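Local structure of Dmd discriminator of mRNA degradation (Enterobacteria phage RB69, 5I8J) at residues E18-D23 / E42-L47; L47-A50 / E55-F58. The protein is an antitoxin of phage RB69, a discriminator of mRNA degradation, that probably counters the bacterial toxin RnlA. All blocks are in the same frame, centred on the assembly; numbering follows the deposited sequence.

How the contacts relate
From the N terminus the chain lays down strand 6-14, then strand 19-26, where contact 1 begins. Contact 1 closes a loop that holds the end of this strand and most of helix 30-44, tying an outermost strand to the helix end and to the start of strand 46-52. Contact 2 follows directly, closing the short hairpin turn between strands 46-52 and 55-61. The loops neither nest nor cross: one starts where the other stops, with L47 in both. They also touch in space, F20 CZ lying 3.8 Å from V48 CG2. Together they link the two strands outermost within the chain, through strand 46-52, and bring in the helix end; both touch the second subunit.

Contact 1: residues E18-D23 / E42-L47; sequences EMFTKD and EVNNAL
F20 reaches from strand 19-26 to A46 and N44, at the junction of helix 30-44 and strand 46-52. Its CB still lies 7.6 Å from A46 CB, so the ring has to bridge the gap. CG sits between the backbone N and the carbonyl carbon (chi1 62°), which turns the ring toward the start of strand 46-52. Further out, CE1 meets A46 CB at 3.9 Å; the methyl lies close to the ring plane, so this is packing against an edge and not a face. At the tip, CZ comes within 4.1 Å of N44 ND2. Ring and amide planes are 42° apart here, and the approach is oblique, a van der Waals contact. The amide nitrogen is held by the carbonyl O of L40, one turn back in the same helix, which fixes the group beside the ring. F14 of strand 6-14 touches both partners: its ring meets that of F20 with planes at about 40°, and the N44 side chain packs on it.

Between N44 and A46 the chain leaves the helix. N45 has positive phi and its N bonds to E42 O at 3.2 Å, part of a Schellman motif that ends the helix and lets A46 turn straight into the sheet. Strand 6-14 lies between the two strands involved, so F20 contacts a strand that is not its sheet neighbour. This is a partly buried packing contact, one ring against a methyl and an amide, where helix 30-44 hands over to strand 46-52 in a two-layer fold of β-β-α-β-β order.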
# COMPACT_ATOMS: atom_id res chain seq x y z
N GLU A 18 -4.48 -3.29 -12.45
CA GLU A 18 -4.89 -2.02 -11.86
C GLU A 18 -4.94 -2.15 -10.35
O GLU A 18 -5.14 -3.24 -9.83
CB GLU A 18 -6.26 -1.58 -12.39
CG GLU A 18 -6.25 -0.91 -13.74
CD GLU A 18 -7.59 -0.28 -14.05
OE1 GLU A 18 -8.47 -0.27 -13.15
OE2 GLU A 18 -7.79 0.21 -15.18
N MET A 19 -4.77 -1.03 -9.64
CA MET A 19 -4.68 -1.08 -8.19
C MET A 19 -5.70 -0.20 -7.51
O MET A 19 -6.26 0.71 -8.14
CB MET A 19 -3.26 -0.68 -7.75
CG MET A 19 -2.22 -1.66 -8.25
SD MET A 19 -0.53 -1.05 -8.06
CE MET A 19 -0.44 -0.94 -6.30
N PHE A 20 -5.96 -0.48 -6.24
CA PHE A 20 -6.72 0.43 -5.40
C PHE A 20 -6.14 0.44 -4.00
O PHE A 20 -5.41 -0.47 -3.63
CB PHE A 20 -8.21 0.06 -5.37
CG PHE A 20 -8.51 -1.30 -4.80
CD1 PHE A 20 -8.46 -2.43 -5.60
CD2 PHE A 20 -8.86 -1.44 -3.46
CE1 PHE A 20 -8.74 -3.68 -5.08
CE2 PHE A 20 -9.15 -2.70 -2.94
CZ PHE A 20 -9.09 -3.81 -3.74
N THR A 21 -6.43 1.47 -3.22
CA THR A 21 -5.88 1.52 -1.87
C THR A 21 -6.84 2.31 -0.97
O THR A 21 -7.52 3.21 -1.45
CB THR A 21 -4.46 2.12 -1.86
OG1 THR A 21 -3.89 2.00 -0.56
CG2 THR A 21 -4.47 3.58 -2.30
N LYS A 22 -6.93 1.91 0.29
CA LYS A 22 -7.82 2.58 1.24
C LYS A 22 -7.25 2.55 2.63
O LYS A 22 -6.64 1.56 3.00
CB LYS A 22 -9.20 1.91 1.29
CG LYS A 22 -9.99 1.86 0.02
CD LYS A 22 -11.35 1.26 0.28
CE LYS A 22 -12.20 2.18 1.14
NZ LYS A 22 -13.64 1.77 1.09
N ASP A 23 -7.48 3.60 3.41
CA ASP A 23 -7.23 3.57 4.86
C ASP A 23 -8.56 3.37 5.56
O ASP A 23 -9.50 4.13 5.33
CB ASP A 23 -6.59 4.87 5.35
CG ASP A 23 -5.09 4.88 5.18
OD1 ASP A 23 -4.54 3.86 4.74
OD2 ASP A 23 -4.46 5.90 5.52
N GLU A 42 -12.68 -10.49 -2.13
CA GLU A 42 -13.66 -11.31 -2.84
C GLU A 42 -14.60 -10.45 -3.68
O GLU A 42 -14.84 -10.76 -4.85
CB GLU A 42 -14.48 -12.16 -1.86
CG GLU A 42 -15.40 -13.12 -2.59
CD GLU A 42 -16.07 -14.13 -1.68
OE1 GLU A 42 -16.48 -13.74 -0.56
OE2 GLU A 42 -16.18 -15.31 -2.10
N VAL A 43 -15.11 -9.37 -3.09
CA VAL A 43 -15.99 -8.45 -3.81
C VAL A 43 -15.31 -7.92 -5.08
O VAL A 43 -15.95 -7.73 -6.12
CB VAL A 43 -16.41 -7.28 -2.91
CG1 VAL A 43 -17.09 -6.17 -3.71
CG2 VAL A 43 -17.34 -7.77 -1.81
N ASN A 44 -14.01 -7.70 -4.99
CA ASN A 44 -13.29 -7.06 -6.08
C ASN A 44 -12.54 -8.02 -6.99
O ASN A 44 -11.84 -7.58 -7.92
CB ASN A 44 -12.33 -6.02 -5.50
CG ASN A 44 -13.06 -4.78 -5.02
OD1 ASN A 44 -13.60 -4.02 -5.83
ND2 ASN A 44 -13.10 -4.57 -3.70
N ASN A 45 -12.69 -9.32 -6.74
CA ASN A 45 -11.91 -10.34 -7.45
C ASN A 45 -10.44 -9.95 -7.49
O ASN A 45 -9.82 -9.91 -8.54
CB ASN A 45 -12.45 -10.54 -8.86
CG ASN A 45 -13.85 -11.12 -8.87
OD1 ASN A 45 -14.03 -12.31 -8.61
ND2 ASN A 45 -14.84 -10.29 -9.15
N ALA A 46 -9.90 -9.63 -6.31
CA ALA A 46 -8.60 -8.98 -6.22
C ALA A 46 -7.68 -9.66 -5.22
O ALA A 46 -8.10 -10.49 -4.41
CB ALA A 46 -8.80 -7.50 -5.85
N LEU A 47 -6.41 -9.30 -5.29
CA LEU A 47 -5.45 -9.58 -4.24
C LEU A 47 -5.47 -8.38 -3.32
O LEU A 47 -5.30 -7.26 -3.78
CB LEU A 47 -4.04 -9.80 -4.81
CG LEU A 47 -2.87 -9.72 -3.83
CD1 LEU A 47 -2.91 -10.87 -2.83
CD2 LEU A 47 -1.54 -9.69 -4.57

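Contact 2: residues L47-A50 / E55-F58; sequences LVKA and EKVF
A50 and V57-F58 join the two strands through a pair of backbone hydrogen bonds. A50 N donates to F58 O at 2.9 Å, while A50 O accepts from V57 N at 2.8 Å; both bonds are nearly straight. One residue thus faces two, and V57, with its psi near -18°, takes up the extra length. The short axes make an angle of 116°, far from a regular antiparallel pairing, as the strand bends sharply there.

Two weaker CA-H...O contacts flank these bonds and use the same acceptors: K49 CA lies 3.6 Å from F58 O, and K56 CA 3.4 Å from A50 O. Each carbonyl oxygen is therefore approached by a backbone N-H and a neighbouring CA.

Apolar contact is small. V57 CG2 lies 4.0 Å from A50 CB and also leans on the A50 carbonyl. The side chains of A50 and F58 leave the same face of the sheet, where both touch T37 of helix 30-44; the end of F58 leads away from A50, and its side chain also touches R30.

The like-charged ends of K49 and K56 come near each other without touching. The two chains run obliquely, and a bend at chi3 of K56 (62°) and one at chi4 of K49 bring their NZ atoms to 4.0 Å. Shared anions probably make this close approach tolerable: each NZ forms a salt bridge with E59 and another with D54 of the second subunit, so the cluster also ties the dimer together. The backbone pattern is that of a beta bulge in a β-hairpin, set in strand 55-61, an outermost strand within this chain.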
# COMPACT_ATOMS: atom_id res chain seq x y z
N LEU A 47 -6.41 -9.30 -5.29
CA LEU A 47 -5.45 -9.58 -4.24
C LEU A 47 -5.47 -8.38 -3.32
O LEU A 47 -5.30 -7.26 -3.78
CB LEU A 47 -4.04 -9.80 -4.81
CG LEU A 47 -2.87 -9.72 -3.83
CD1 LEU A 47 -2.91 -10.87 -2.83
CD2 LEU A 47 -1.54 -9.69 -4.57
N VAL A 48 -5.71 -8.59 -2.03
CA VAL A 48 -5.69 -7.46 -1.09
C VAL A 48 -4.76 -7.77 0.06
O VAL A 48 -4.81 -8.86 0.63
CB VAL A 48 -7.10 -7.14 -0.55
CG1 VAL A 48 -7.04 -5.98 0.47
CG2 VAL A 48 -8.04 -6.79 -1.69
N LYS A 49 -3.89 -6.80 0.38
CA LYS A 49 -2.97 -6.89 1.51
C LYS A 49 -3.37 -5.86 2.56
O LYS A 49 -3.67 -4.71 2.21
CB LYS A 49 -1.52 -6.64 1.09
CG LYS A 49 -1.02 -7.55 -0.02
CD LYS A 49 0.34 -7.03 -0.54
CE LYS A 49 0.81 -7.81 -1.75
NZ LYS A 49 1.46 -9.09 -1.40
N ALA A 50 -3.36 -6.28 3.82
CA ALA A 50 -3.62 -5.37 4.94
C ALA A 50 -2.32 -5.03 5.67
O ALA A 50 -1.53 -5.91 6.02
CB ALA A 50 -4.64 -6.00 5.91
N GLU A 55 3.46 -2.60 8.21
CA GLU A 55 3.83 -4.01 8.14
C GLU A 55 2.64 -4.84 7.67
O GLU A 55 1.52 -4.60 8.10
CB GLU A 55 4.32 -4.49 9.51
CG GLU A 55 5.57 -3.76 9.97
CD GLU A 55 6.12 -4.30 11.27
OE1 GLU A 55 6.22 -5.54 11.39
OE2 GLU A 55 6.47 -3.49 12.16
N LYS A 56 2.89 -5.79 6.78
CA LYS A 56 1.79 -6.61 6.26
C LYS A 56 1.33 -7.61 7.31
O LYS A 56 2.13 -8.37 7.83
CB LYS A 56 2.22 -7.36 4.99
CG LYS A 56 1.10 -8.20 4.40
CD LYS A 56 1.52 -8.85 3.09
CE LYS A 56 2.69 -9.79 3.30
NZ LYS A 56 3.05 -10.51 2.03
N VAL A 57 0.03 -7.60 7.61
CA VAL A 57 -0.48 -8.47 8.67
C VAL A 57 -1.38 -9.59 8.14
O VAL A 57 -1.61 -10.59 8.82
CB VAL A 57 -1.24 -7.65 9.74
CG1 VAL A 57 -0.31 -6.62 10.40
CG2 VAL A 57 -2.47 -6.96 9.14
N PHE A 58 -1.88 -9.43 6.92
CA PHE A 58 -2.75 -10.43 6.31
C PHE A 58 -2.89 -10.15 4.83
O PHE A 58 -2.69 -9.03 4.39
CB PHE A 58 -4.13 -10.41 6.98
CG PHE A 58 -4.99 -11.58 6.64
CD1 PHE A 58 -4.65 -12.85 7.05
CD2 PHE A 58 -6.16 -11.40 5.91
CE1 PHE A 58 -5.45 -13.93 6.73
CE2 PHE A 58 -6.97 -12.48 5.60
CZ PHE A 58 -6.61 -13.75 6.01